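Local coordinates for protein putative adhesin (Bacteroides fragilis NCTC 9343, PDB 3PET) that is a putative lipoprotein adhesin with a right-handed beta-helix, probably serving in cell adhesion, though its binding partner is unknown, at residues Val18-Lys23 with Thr86-Asn91; Ile32-Ser37 with Val101-Gly106; Leu107-Leu112 with Gln125-Gln130. One frame throughout, in Å; residues are numbered along the deposited sequence.

Contact 1: residues Val18-Lys23 with Thr86-Asn91; sequences VKEFNK and TSPTLN
Asn-22 and Asn-91 hold the firm end of the contact between Val-18–Lys-23, a loop leading into strand 23-26, and Thr-86–Asn-91, where strand 82-87 runs out into a turn. The backbone N of Asn-91 reaches the O of Asn-22 at 2.7 Å in a nearly straight bond, 177° at the hydrogen, and lies in the carbonyl plane. The same O is approached by CD1 of Leu-90 at 3.5 Å, so a methyl group closes in beside the bond. Next to it the two side-chain amides stand almost perpendicular, their planes 89° apart, with ND2 of Asn-22 2.9 Å from OD1 of Asn-91. ND2 of Asn-91 is bonded to the O of Asn-111, which ties the turn to the next coil. On the inner side the Phe-21 ring, with CG between N and the carbonyl carbon (chi1 56°), makes an off-centre CH-pi contact with CB of Ser-87, 4.3 Å from the ring centroid; Val-60 and Leu-65 also touch this ring.

The outer side is looser and wet. Glu-20, extended and exposed, lays OE2 against CD of Pro-88 at 3.4 Å. A water lies within bonding reach of OE2 of Glu-20 (2.6 Å), the O of Phe-21 and OG1 of Thr-89; counting its wider surroundings, it has more acceptors than protons. The chemistry thus divides the contact: a direct backbone bond and the buried Phe-21, Ser-87 and Leu-90 make the close-packed part, whereas the carboxylate, besides resting on Pro-88, has its polar link to the turn through water.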
ATOM      1  N   VAL A  18      28.105  15.961 -10.191  1.00 29.97           N
ATOM      2  CA  VAL A  18      28.369  14.740  -9.431  1.00 27.12           C
ATOM      3  C   VAL A  18      29.264  13.787 -10.238  1.00 29.99           C
ATOM      4  O   VAL A  18      29.313  13.863 -11.469  1.00 29.70           O
ATOM      5  CB  VAL A  18      27.023  14.063  -9.036  1.00 28.35           C
ATOM      6  CG1 VAL A  18      26.236  14.931  -8.069  1.00 27.26           C
ATOM      7  CG2 VAL A  18      26.167  13.730 -10.259  1.00 28.20           C
ATOM      8  N   LYS A  19      29.940  12.877  -9.531  1.00 25.91           N
ATOM      9  CA  LYS A  19      30.728  11.794 -10.112  1.00 26.24           C
ATOM     10  C   LYS A  19      29.770  10.833 -10.817  1.00 29.00           C
ATOM     11  O   LYS A  19      28.585  10.808 -10.470  1.00 27.27           O
ATOM     12  CB  LYS A  19      31.488  11.036  -9.007  1.00 29.40           C
ATOM     13  CG  LYS A  19      32.745  11.715  -8.508  1.00 51.00           C
ATOM     14  CD  LYS A  19      33.609  10.695  -7.783  1.00 65.35           C
ATOM     15  CE  LYS A  19      34.591  11.326  -6.842  1.00 86.36           C
ATOM     16  NZ  LYS A  19      35.081  10.332  -5.861  1.00100.06           N
ATOM     17  N   GLU A  20      30.265  10.015 -11.755  1.00 26.61           N
ATOM     18  CA  GLU A  20      29.373   9.075 -12.430  1.00 25.10           C
ATOM     19  C   GLU A  20      28.878   7.997 -11.439  1.00 27.38           C
ATOM     20  O   GLU A  20      29.595   7.592 -10.526  1.00 27.36           O
ATOM     21  CB  GLU A  20      30.021   8.456 -13.667  1.00 26.42           C
ATOM     22  CG  GLU A  20      29.026   7.618 -14.470  1.00 28.66           C
ATOM     23  CD  GLU A  20      29.536   7.063 -15.782  1.00 35.07           C
ATOM     24  OE1 GLU A  20      30.552   7.580 -16.292  1.00 22.92           O
ATOM     25  OE2 GLU A  20      28.904   6.126 -16.316  1.00 31.51           O
ATOM     26  N   PHE A  21      27.614   7.609 -11.604  1.00 22.63           N
ATOM     27  CA  PHE A  21      26.913   6.617 -10.795  1.00 20.43           C
ATOM     28  C   PHE A  21      26.080   5.749 -11.724  1.00 23.18           C
ATOM     29  O   PHE A  21      25.761   6.181 -12.843  1.00 22.03           O
ATOM     30  CB  PHE A  21      26.011   7.324  -9.733  1.00 20.48           C
ATOM     31  CG  PHE A  21      25.017   8.290 -10.337  1.00 19.93           C
ATOM     32  CD1 PHE A  21      23.808   7.836 -10.854  1.00 20.74           C
ATOM     33  CD2 PHE A  21      25.331   9.641 -10.474  1.00 21.01           C
ATOM     34  CE1 PHE A  21      22.926   8.719 -11.483  1.00 21.65           C
ATOM     35  CE2 PHE A  21      24.444  10.521 -11.101  1.00 22.47           C
ATOM     36  CZ  PHE A  21      23.254  10.054 -11.599  1.00 19.99           C
ATOM     37  N   ASN A  22      25.686   4.565 -11.251  1.00 19.94           N
ATOM     38  CA  ASN A  22      24.804   3.674 -12.014  1.00 20.39           C
ATOM     39  C   ASN A  22      23.626   3.232 -11.128  1.00 24.06           C
ATOM     40  O   ASN A  22      22.854   2.350 -11.507  1.00 23.89           O
ATOM     41  CB  ASN A  22      25.576   2.472 -12.589  1.00 17.98           C
ATOM     42  CG  ASN A  22      26.162   1.526 -11.571  1.00 37.06           C
ATOM     43  OD1 ASN A  22      26.274   1.805 -10.370  1.00 29.99           O
ATOM     44  ND2 ASN A  22      26.580   0.384 -12.027  1.00 37.25           N
ATOM     45  N   LYS A  23      23.494   3.861  -9.947  1.00 19.50           N
ATOM     46  CA  LYS A  23      22.427   3.581  -8.990  1.00 17.77           C
ATOM     47  C   LYS A  23      21.948   4.870  -8.357  1.00 20.81           C
ATOM     48  O   LYS A  23      22.728   5.801  -8.170  1.00 18.91           O
ATOM     49  CB  LYS A  23      22.867   2.587  -7.890  1.00 19.21           C
ATOM     50  CG  LYS A  23      23.162   1.173  -8.380  1.00 27.95           C
ATOM     51  CD  LYS A  23      23.631   0.240  -7.252  1.00 37.82           C
ATOM     52  CE  LYS A  23      25.071   0.418  -6.724  1.00 44.79           C
ATOM     53  NZ  LYS A  23      26.139   0.071  -7.725  1.00 42.55           N
ATOM     54  N   THR A  86      20.572  12.341 -14.932  1.00 19.88           N
ATOM     55  CA  THR A  86      21.041  11.711 -16.156  1.00 19.79           C
ATOM     56  C   THR A  86      22.399  11.090 -15.917  1.00 21.95           C
ATOM     57  O   THR A  86      23.246  11.651 -15.220  1.00 19.96           O
ATOM     58  CB  THR A  86      20.991  12.616 -17.425  1.00 29.57           C
ATOM     59  OG1 THR A  86      21.431  11.845 -18.555  1.00 36.34           O
ATOM     60  CG2 THR A  86      21.796  13.864 -17.315  1.00 24.18           C
ATOM     61  N   SER A  87      22.583   9.903 -16.504  1.00 18.42           N
ATOM     62  CA  SER A  87      23.831   9.155 -16.453  1.00 18.02           C
ATOM     63  C   SER A  87      23.917   8.220 -17.675  1.00 22.49           C
ATOM     64  O   SER A  87      22.874   7.895 -18.241  1.00 23.04           O
ATOM     65  CB  SER A  87      23.931   8.367 -15.149  1.00 19.37           C
ATOM     66  OG  SER A  87      23.001   7.291 -15.138  1.00 24.15           O
ATOM     67  N   PRO A  88      25.125   7.760 -18.088  1.00 20.22           N
ATOM     68  CA  PRO A  88      25.204   6.832 -19.234  1.00 20.41           C
ATOM     69  C   PRO A  88      24.557   5.459 -18.952  1.00 23.46           C
ATOM     70  O   PRO A  88      24.057   4.824 -19.883  1.00 22.96           O
ATOM     71  CB  PRO A  88      26.716   6.696 -19.459  1.00 22.83           C
ATOM     72  CG  PRO A  88      27.299   7.968 -18.881  1.00 27.03           C
ATOM     73  CD  PRO A  88      26.479   8.124 -17.621  1.00 21.83           C
ATOM     74  N   THR A  89      24.593   4.983 -17.683  1.00 19.08           N
ATOM     75  CA  THR A  89      24.047   3.684 -17.318  1.00 19.22           C
ATOM     76  C   THR A  89      23.217   3.753 -16.042  1.00 22.17           C
ATOM     77  O   THR A  89      23.450   4.627 -15.204  1.00 21.91           O
ATOM     78  CB  THR A  89      25.164   2.607 -17.144  1.00 24.55           C
ATOM     79  OG1 THR A  89      25.959   2.913 -15.997  1.00 27.48           O
ATOM     80  CG2 THR A  89      26.028   2.401 -18.397  1.00 20.43           C
ATOM     81  N   LEU A  90      22.282   2.793 -15.875  1.00 17.38           N
ATOM     82  CA  LEU A  90      21.485   2.667 -14.662  1.00 16.77           C
ATOM     83  C   LEU A  90      21.150   1.206 -14.404  1.00 21.94           C
ATOM     84  O   LEU A  90      20.568   0.544 -15.274  1.00 20.69           O
ATOM     85  CB  LEU A  90      20.204   3.515 -14.699  1.00 16.66           C
ATOM     86  CG  LEU A  90      19.488   3.679 -13.339  1.00 19.88           C
ATOM     87  CD1 LEU A  90      20.281   4.591 -12.395  1.00 20.17           C
ATOM     88  CD2 LEU A  90      18.095   4.208 -13.533  1.00 22.08           C
ATOM     89  N   ASN A  91      21.518   0.713 -13.197  1.00 18.67           N
ATOM     90  CA  ASN A  91      21.277  -0.662 -12.756  1.00 19.07           C
ATOM     91  C   ASN A  91      20.348  -0.755 -11.550  1.00 21.16           C
ATOM     92  O   ASN A  91      19.886  -1.842 -11.233  1.00 18.84           O
ATOM     93  CB  ASN A  91      22.608  -1.343 -12.406  1.00 21.95           C
ATOM     94  CG  ASN A  91      23.475  -1.525 -13.620  1.00 36.41           C
ATOM     95  OD1 ASN A  91      24.558  -0.975 -13.687  1.00 26.67           O
ATOM     96  ND2 ASN A  91      22.985  -2.235 -14.634  1.00 29.42           N
TER
HETATM   97  O   HOH W   1      26.581   5.415 -15.499  1.00 18.76           O

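Contact 2: residues Ile32-Ser37 with Val101-Gly106; sequences IYYTQS and VHIENG
Tyr-33 and His-102 stand side by side on one face of two neighbouring parallel strands, Ile-32–Gln-36 and Val-101–Ile-103, whose axes approach to 4.8 Å and diverge by 24°. The two rings are nearly parallel, planes 4° apart, but slid so far that they barely overlap. CE2 of Tyr-33 lies over the rim of the imidazole, 3.4 Å from CD2 of His-102. In both residues CG lies anti to the carbonyl carbon, which sets the two rings side by side. The Glu-104 carboxylate comes to the edge of the tyrosine ring.

Backbone bonds form the ladder, His-102 N to Ile-32 O and Tyr-34 N to His-102 O, each 2.8 Å. Apolar contact occupies the other face, where CD2 of Tyr-34 meets CG1 of Ile-103 at 4.0 Å; the Tyr-34 hydroxyl is hydrogen-bonded to Ser-87.

Waters take over as the strands part. One joins the O of Tyr-34 to the N of Glu-104, another joins that O to the N of Asn-105, and a third links the N of Gln-36 to the O of Gly-106. In-register parallel pairing of successive coils, here with Ile-32 beside Val-101 on one face and the aromatic pair on the other, is typical of the right-handed beta-helix.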
ATOM      1  N   ILE A  32      10.916  12.658  -9.730  1.00 16.43           N
ATOM      2  CA  ILE A  32      12.227  12.392 -10.328  1.00 16.26           C
ATOM      3  C   ILE A  32      12.071  11.964 -11.776  1.00 20.11           C
ATOM      4  O   ILE A  32      11.259  11.080 -12.074  1.00 18.53           O
ATOM      5  CB  ILE A  32      13.010  11.333  -9.515  1.00 18.49           C
ATOM      6  CG1 ILE A  32      13.294  11.853  -8.079  1.00 17.72           C
ATOM      7  CG2 ILE A  32      14.303  10.896 -10.262  1.00 17.42           C
ATOM      8  CD1 ILE A  32      13.788  10.787  -7.084  1.00 23.32           C
ATOM      9  N   TYR A  33      12.897  12.555 -12.663  1.00 15.58           N
ATOM     10  CA  TYR A  33      12.898  12.222 -14.082  1.00 15.35           C
ATOM     11  C   TYR A  33      14.301  11.779 -14.446  1.00 19.31           C
ATOM     12  O   TYR A  33      15.234  12.585 -14.415  1.00 18.69           O
ATOM     13  CB  TYR A  33      12.428  13.429 -14.944  1.00 17.40           C
ATOM     14  CG  TYR A  33      10.981  13.807 -14.701  1.00 18.69           C
ATOM     15  CD1 TYR A  33      10.625  14.660 -13.654  1.00 20.22           C
ATOM     16  CD2 TYR A  33       9.958  13.246 -15.461  1.00 18.78           C
ATOM     17  CE1 TYR A  33       9.285  14.977 -13.402  1.00 18.92           C
ATOM     18  CE2 TYR A  33       8.621  13.579 -15.234  1.00 19.36           C
ATOM     19  CZ  TYR A  33       8.288  14.429 -14.196  1.00 25.25           C
ATOM     20  OH  TYR A  33       6.965  14.736 -13.995  1.00 25.88           O
ATOM     21  N   TYR A  34      14.462  10.495 -14.755  1.00 15.87           N
ATOM     22  CA  TYR A  34      15.757   9.966 -15.152  1.00 15.60           C
ATOM     23  C   TYR A  34      15.825   9.859 -16.686  1.00 21.22           C
ATOM     24  O   TYR A  34      14.869   9.422 -17.331  1.00 21.31           O
ATOM     25  CB  TYR A  34      16.064   8.606 -14.479  1.00 16.38           C
ATOM     26  CG  TYR A  34      17.325   7.967 -15.022  1.00 17.83           C
ATOM     27  CD1 TYR A  34      18.585   8.339 -14.541  1.00 18.44           C
ATOM     28  CD2 TYR A  34      17.272   7.058 -16.081  1.00 18.93           C
ATOM     29  CE1 TYR A  34      19.755   7.809 -15.087  1.00 15.75           C
ATOM     30  CE2 TYR A  34      18.438   6.532 -16.641  1.00 19.67           C
ATOM     31  CZ  TYR A  34      19.675   6.914 -16.143  1.00 21.62           C
ATOM     32  OH  TYR A  34      20.819   6.411 -16.709  1.00 17.01           O
ATOM     33  N   THR A  35      16.967  10.252 -17.245  1.00 18.01           N
ATOM     34  CA  THR A  35      17.286  10.154 -18.661  1.00 19.94           C
ATOM     35  C   THR A  35      18.608   9.404 -18.803  1.00 23.18           C
ATOM     36  O   THR A  35      19.575   9.727 -18.113  1.00 21.58           O
ATOM     37  CB  THR A  35      17.379  11.557 -19.323  1.00 28.37           C
ATOM     38  OG1 THR A  35      16.144  12.249 -19.137  1.00 28.63           O
ATOM     39  CG2 THR A  35      17.707  11.471 -20.847  1.00 25.33           C
ATOM     40  N   GLN A  36      18.655   8.412 -19.701  1.00 19.28           N
ATOM     41  CA  GLN A  36      19.908   7.741 -19.998  1.00 18.63           C
ATOM     42  C   GLN A  36      20.628   8.626 -21.013  1.00 20.68           C
ATOM     43  O   GLN A  36      20.088   8.857 -22.095  1.00 21.65           O
ATOM     44  CB  GLN A  36      19.670   6.321 -20.508  1.00 20.25           C
ATOM     45  CG  GLN A  36      20.971   5.611 -20.914  1.00 22.51           C
ATOM     46  CD  GLN A  36      20.749   4.169 -21.271  1.00 31.10           C
ATOM     47  OE1 GLN A  36      19.748   3.805 -21.897  1.00 26.04           O
ATOM     48  NE2 GLN A  36      21.715   3.328 -20.924  1.00 15.68           N
ATOM     49  N   SER A  37      21.810   9.148 -20.654  1.00 15.58           N
ATOM     50  CA  SER A  37      22.549  10.042 -21.560  0.50 15.98           C
ATOM     51  C   SER A  37      23.073   9.289 -22.773  1.00 21.70           C
ATOM     52  O   SER A  37      23.362   8.086 -22.700  1.00 22.70           O
ATOM     53  CB  SER A  37      23.691  10.765 -20.850  0.50 17.28           C
ATOM     54  OG  SER A  37      24.701   9.878 -20.403  0.50 24.25           O
ATOM     55  N   VAL A 101       8.608   8.430  -9.839  1.00 15.24           N
ATOM     56  CA  VAL A 101       9.907   8.186 -10.485  1.00 15.09           C
ATOM     57  C   VAL A 101       9.620   7.858 -11.948  1.00 20.42           C
ATOM     58  O   VAL A 101       8.862   6.922 -12.236  1.00 18.33           O
ATOM     59  CB  VAL A 101      10.783   7.098  -9.784  1.00 17.96           C
ATOM     60  CG1 VAL A 101      12.141   6.945 -10.477  1.00 17.60           C
ATOM     61  CG2 VAL A 101      10.984   7.420  -8.293  1.00 17.39           C
ATOM     62  N   HIS A 102      10.227   8.628 -12.874  1.00 16.54           N
ATOM     63  CA  HIS A 102      10.000   8.419 -14.303  1.00 16.35           C
ATOM     64  C   HIS A 102      11.273   8.133 -15.053  1.00 20.38           C
ATOM     65  O   HIS A 102      12.328   8.694 -14.740  1.00 19.06           O
ATOM     66  CB  HIS A 102       9.367   9.670 -14.960  1.00 17.52           C
ATOM     67  CG  HIS A 102       8.026  10.081 -14.433  1.00 20.87           C
ATOM     68  ND1 HIS A 102       6.854   9.725 -15.084  1.00 22.62           N
ATOM     69  CD2 HIS A 102       7.718  10.868 -13.375  1.00 22.10           C
ATOM     70  CE1 HIS A 102       5.873  10.253 -14.368  1.00 22.20           C
ATOM     71  NE2 HIS A 102       6.347  10.971 -13.346  1.00 22.32           N
ATOM     72  N   ILE A 103      11.147   7.284 -16.088  1.00 17.01           N
ATOM     73  CA  ILE A 103      12.115   7.007 -17.159  1.00 16.07           C
ATOM     74  C   ILE A 103      11.239   7.112 -18.402  1.00 21.75           C
ATOM     75  O   ILE A 103      10.649   6.114 -18.841  1.00 21.31           O
ATOM     76  CB  ILE A 103      12.910   5.679 -17.050  1.00 18.40           C
ATOM     77  CG1 ILE A 103      13.609   5.504 -15.667  1.00 17.36           C
ATOM     78  CG2 ILE A 103      13.895   5.567 -18.242  1.00 17.00           C
ATOM     79  CD1 ILE A 103      14.557   4.167 -15.517  1.00 22.91           C
ATOM     80  N   GLU A 104      11.011   8.343 -18.856  1.00 18.62           N
ATOM     81  CA  GLU A 104      10.075   8.585 -19.957  1.00 20.24           C
ATOM     82  C   GLU A 104      10.580   8.135 -21.322  1.00 25.50           C
ATOM     83  O   GLU A 104       9.769   7.756 -22.159  1.00 27.14           O
ATOM     84  CB  GLU A 104       9.737  10.083 -20.066  1.00 21.87           C
ATOM     85  CG  GLU A 104       9.104  10.707 -18.836  1.00 29.56           C
ATOM     86  CD  GLU A 104       8.666  12.151 -19.021  1.00 44.90           C
ATOM     87  OE1 GLU A 104       9.513  13.007 -19.368  1.00 31.61           O
ATOM     88  OE2 GLU A 104       7.470  12.432 -18.782  1.00 40.39           O
ATOM     89  N   ASN A 105      11.886   8.254 -21.578  1.00 20.74           N
ATOM     90  CA  ASN A 105      12.406   8.021 -22.912  1.00 20.45           C
ATOM     91  C   ASN A 105      13.395   6.864 -23.036  1.00 23.41           C
ATOM     92  O   ASN A 105      14.220   6.867 -23.932  1.00 22.94           O
ATOM     93  CB  ASN A 105      13.016   9.330 -23.445  1.00 20.89           C
ATOM     94  CG  ASN A 105      11.939  10.357 -23.662  1.00 38.12           C
ATOM     95  OD1 ASN A 105      11.010  10.163 -24.458  1.00 32.07           O
ATOM     96  ND2 ASN A 105      11.986  11.420 -22.889  1.00 30.17           N
ATOM     97  N   GLY A 106      13.251   5.844 -22.219  1.00 19.81           N
ATOM     98  CA  GLY A 106      14.071   4.654 -22.391  1.00 19.33           C
ATOM     99  C   GLY A 106      15.273   4.436 -21.512  1.00 22.71           C
ATOM    100  O   GLY A 106      15.879   5.373 -20.988  1.00 23.42           O
TER
HETATM  101  O   HOH W   2      12.385  10.508 -17.399  1.00 19.99           O
HETATM  102  O   HOH W   3      14.197   9.292 -20.006  1.00 21.05           O
HETATM  103  O   HOH W   4      13.756  11.907 -20.732  1.00 28.17           O
HETATM  104  O   HOH W   5      16.258   7.939 -21.212  1.00 20.22           O

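Contact 3: residues Leu107-Leu112 with Gln125-Gln130; sequences LTTDNL and QSLTCQ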
ATOM      1  N   LEU A 107      15.608   3.161 -21.360  1.00 18.77           N
ATOM      2  CA  LEU A 107      16.776   2.691 -20.637  1.00 19.27           C
ATOM      3  C   LEU A 107      17.195   1.354 -21.206  1.00 24.47           C
ATOM      4  O   LEU A 107      16.380   0.435 -21.272  1.00 23.60           O
ATOM      5  CB  LEU A 107      16.548   2.590 -19.111  1.00 18.35           C
ATOM      6  CG  LEU A 107      17.695   1.927 -18.290  1.00 22.38           C
ATOM      7  CD1 LEU A 107      19.004   2.761 -18.339  1.00 21.71           C
ATOM      8  CD2 LEU A 107      17.260   1.670 -16.848  1.00 22.47           C
ATOM      9  N   THR A 108      18.465   1.262 -21.626  1.00 21.12           N
ATOM     10  CA  THR A 108      19.082   0.015 -22.088  1.00 22.00           C
ATOM     11  C   THR A 108      20.124  -0.348 -21.043  1.00 25.16           C
ATOM     12  O   THR A 108      21.061   0.416 -20.799  1.00 23.13           O
ATOM     13  CB  THR A 108      19.662   0.136 -23.503  1.00 25.16           C
ATOM     14  OG1 THR A 108      18.618   0.520 -24.389  1.00 28.16           O
ATOM     15  CG2 THR A 108      20.296  -1.163 -23.978  1.00 19.85           C
ATOM     16  N   THR A 109      19.937  -1.492 -20.397  1.00 21.31           N
ATOM     17  CA  THR A 109      20.831  -1.940 -19.329  1.00 20.68           C
ATOM     18  C   THR A 109      20.883  -3.464 -19.317  1.00 26.62           C
ATOM     19  O   THR A 109      20.042  -4.103 -19.939  1.00 26.62           O
ATOM     20  CB  THR A 109      20.324  -1.363 -17.967  1.00 23.76           C
ATOM     21  OG1 THR A 109      21.305  -1.601 -16.952  1.00 23.55           O
ATOM     22  CG2 THR A 109      18.942  -1.928 -17.526  1.00 19.15           C
ATOM     23  N   ASP A 110      21.838  -4.049 -18.600  1.00 24.75           N
ATOM     24  CA  ASP A 110      21.879  -5.497 -18.464  1.00 25.87           C
ATOM     25  C   ASP A 110      20.885  -5.914 -17.356  1.00 30.13           C
ATOM     26  O   ASP A 110      19.935  -6.637 -17.628  1.00 30.26           O
ATOM     27  CB  ASP A 110      23.311  -6.011 -18.182  1.00 29.06           C
ATOM     28  CG  ASP A 110      24.183  -5.133 -17.278  1.00 48.14           C
ATOM     29  OD1 ASP A 110      23.616  -4.375 -16.441  1.00 48.54           O
ATOM     30  OD2 ASP A 110      25.432  -5.207 -17.402  1.00 56.85           O
ATOM     31  N   ASN A 111      21.083  -5.417 -16.127  1.00 26.86           N
ATOM     32  CA  ASN A 111      20.238  -5.731 -14.966  1.00 25.45           C
ATOM     33  C   ASN A 111      19.682  -4.473 -14.375  1.00 28.37           C
ATOM     34  O   ASN A 111      20.423  -3.518 -14.171  1.00 27.58           O
ATOM     35  CB  ASN A 111      21.034  -6.470 -13.877  1.00 23.82           C
ATOM     36  CG  ASN A 111      21.847  -7.633 -14.394  1.00 50.49           C
ATOM     37  OD1 ASN A 111      21.315  -8.619 -14.902  1.00 38.65           O
ATOM     38  ND2 ASN A 111      23.164  -7.510 -14.339  1.00 44.28           N
ATOM     39  N   LEU A 112      18.383  -4.467 -14.082  1.00 23.23           N
ATOM     40  CA  LEU A 112      17.757  -3.336 -13.432  1.00 20.77           C
ATOM     41  C   LEU A 112      17.075  -3.821 -12.172  1.00 24.28           C
ATOM     42  O   LEU A 112      16.281  -4.761 -12.222  1.00 23.30           O
ATOM     43  CB  LEU A 112      16.773  -2.603 -14.360  1.00 19.21           C
ATOM     44  CG  LEU A 112      16.049  -1.383 -13.754  1.00 21.32           C
ATOM     45  CD1 LEU A 112      17.046  -0.236 -13.371  1.00 21.16           C
ATOM     46  CD2 LEU A 112      14.967  -0.878 -14.683  1.00 19.42           C
ATOM     47  N   GLN A 125       9.391   3.552 -19.232  1.00 21.66           N
ATOM     48  CA  GLN A 125       9.009   3.391 -20.632  0.50 21.34           C
ATOM     49  C   GLN A 125      10.220   3.044 -21.479  1.00 24.68           C
ATOM     50  O   GLN A 125      11.315   3.550 -21.206  1.00 21.94           O
ATOM     51  CB  GLN A 125       8.361   4.694 -21.138  0.50 22.94           C
ATOM     52  CG  GLN A 125       7.159   5.143 -20.297  0.50 32.35           C
ATOM     53  CD  GLN A 125       6.601   6.487 -20.705  0.50 37.21           C
ATOM     54  OE1 GLN A 125       6.599   7.457 -19.927  0.50 19.70           O
ATOM     55  NE2 GLN A 125       6.058   6.561 -21.913  0.50 29.24           N
ATOM     56  N   SER A 126      10.018   2.188 -22.516  1.00 22.06           N
ATOM     57  CA  SER A 126      11.046   1.756 -23.470  1.00 22.37           C
ATOM     58  C   SER A 126      12.255   1.152 -22.746  1.00 25.77           C
ATOM     59  O   SER A 126      13.406   1.545 -22.990  1.00 25.56           O
ATOM     60  CB  SER A 126      11.484   2.910 -24.377  1.00 24.02           C
ATOM     61  OG  SER A 126      10.366   3.572 -24.938  1.00 35.26           O
ATOM     62  N   LEU A 127      11.982   0.199 -21.860  1.00 19.21           N
ATOM     63  CA  LEU A 127      13.041  -0.504 -21.149  1.00 18.29           C
ATOM     64  C   LEU A 127      13.557  -1.672 -22.006  1.00 23.41           C
ATOM     65  O   LEU A 127      12.759  -2.442 -22.531  1.00 24.26           O
ATOM     66  CB  LEU A 127      12.504  -1.014 -19.787  1.00 17.05           C
ATOM     67  CG  LEU A 127      13.452  -1.896 -18.942  1.00 20.42           C
ATOM     68  CD1 LEU A 127      14.722  -1.139 -18.501  1.00 18.27           C
ATOM     69  CD2 LEU A 127      12.705  -2.523 -17.772  1.00 21.36           C
ATOM     70  N   THR A 128      14.880  -1.819 -22.128  1.00 19.25           N
ATOM     71  CA  THR A 128      15.492  -2.971 -22.793  1.00 20.27           C
ATOM     72  C   THR A 128      16.486  -3.526 -21.784  1.00 26.06           C
ATOM     73  O   THR A 128      17.451  -2.842 -21.461  1.00 24.98           O
ATOM     74  CB  THR A 128      16.144  -2.622 -24.153  1.00 21.84           C
ATOM     75  OG1 THR A 128      15.213  -1.937 -24.989  1.00 21.73           O
ATOM     76  CG2 THR A 128      16.679  -3.847 -24.869  1.00 19.54           C
ATOM     77  N   CYS A 129      16.234  -4.722 -21.234  1.00 22.53           N
ATOM     78  CA  CYS A 129      17.160  -5.269 -20.247  1.00 22.47           C
ATOM     79  C   CYS A 129      17.247  -6.776 -20.367  1.00 26.18           C
ATOM     80  O   CYS A 129      16.437  -7.380 -21.068  1.00 24.40           O
ATOM     81  CB  CYS A 129      16.745  -4.847 -18.834  1.00 22.58           C
ATOM     82  SG  CYS A 129      15.206  -5.618 -18.242  1.00 26.23           S
ATOM     83  N   GLN A 130      18.217  -7.388 -19.651  1.00 22.69           N
ATOM     84  CA  GLN A 130      18.336  -8.839 -19.602  1.00 22.10           C
ATOM     85  C   GLN A 130      17.547  -9.320 -18.411  1.00 25.30           C
ATOM     86  O   GLN A 130      16.654 -10.144 -18.562  1.00 24.51           O
ATOM     87  CB  GLN A 130      19.810  -9.292 -19.540  1.00 23.56           C
ATOM     88  CG  GLN A 130      20.659  -8.843 -20.746  1.00 36.37           C
ATOM     89  CD  GLN A 130      20.038  -9.177 -22.088  1.00 55.20           C
ATOM     90  OE1 GLN A 130      19.782 -10.346 -22.403  1.00 49.72           O
ATOM     91  NE2 GLN A 130      19.746  -8.153 -22.895  1.00 47.08           N
TER
HETATM   92  O   HOH W   6      15.429   0.624 -24.592  1.00 19.23           O
HETATM   93  O   HOH W   7      20.340  -5.490 -22.962  1.00 51.72           O
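With CG anti to the backbone N in Leu-107 (chi1 173°), Leu-112 and Leu-127 (chi1 175°) alike, the three isobutyl groups converge in the interior of the beta-helix. CD1 of Leu-127 is their meeting point, 4.1 Å from CD2 of Leu-107, which runs alongside it, and 3.8 Å from CD2 of Leu-112, which comes in at a slant. On the outer face Thr-108 and Thr-128 also share a torsion, each with OG1 beside its own backbone N, and both hydroxyls face one water that donates to the O of Ser-126 as well.

Between the two faces runs a parallel ladder: Leu-107 N to Ser-126 O, Thr-128 N to Leu-107 O at 2.8 Å, and Thr-109 N to Thr-128 O at 3.0 Å. The first of these comes from above the carbonyl plane. This pairing of successive coils, leucine over leucine inside and threonine over threonine outside, is the stacking of a right-handed beta-helix, and the chain turns a corner at Ser-126 as one face gives way to the next.

Past the threonines both segments bend together. Gln-130 N bonds to Asp-110 O at 2.8 Å, CG2 of Thr-109 packs on CB of Cys-129, and OG1 of Thr-109 is bonded to the O of Leu-90. OD1 of Asp-110 accepts a hydrogen bond from the N of Asn-111, 2.8 Å away, and also receives a weak one from ND2 of Asn-91.

The three contacts lie close together along the beta-helix, with centres about 12 Å apart for contacts 1 and 2 and for contacts 2 and 3, and about 14 Å for contacts 1 and 3. Contacts 1 and 2 meet where Ser-87 OG lies 2.8 Å from Tyr-34 OH. Contact 1 reaches contact 3 through Leu-90 O, 2.8 Å from Thr-109 OG1. Between contacts 2 and 3, Gln-36 OE1 lies 2.9 Å from Thr-108 N and Ile-103 O equally far from Gln-125 N. Tetraethylene glycol, probably from the crystallisation liquor, is bound about 4 Å from the side chain of Tyr-33 in contact 2 and likewise from that of Ser-126 in contact 3.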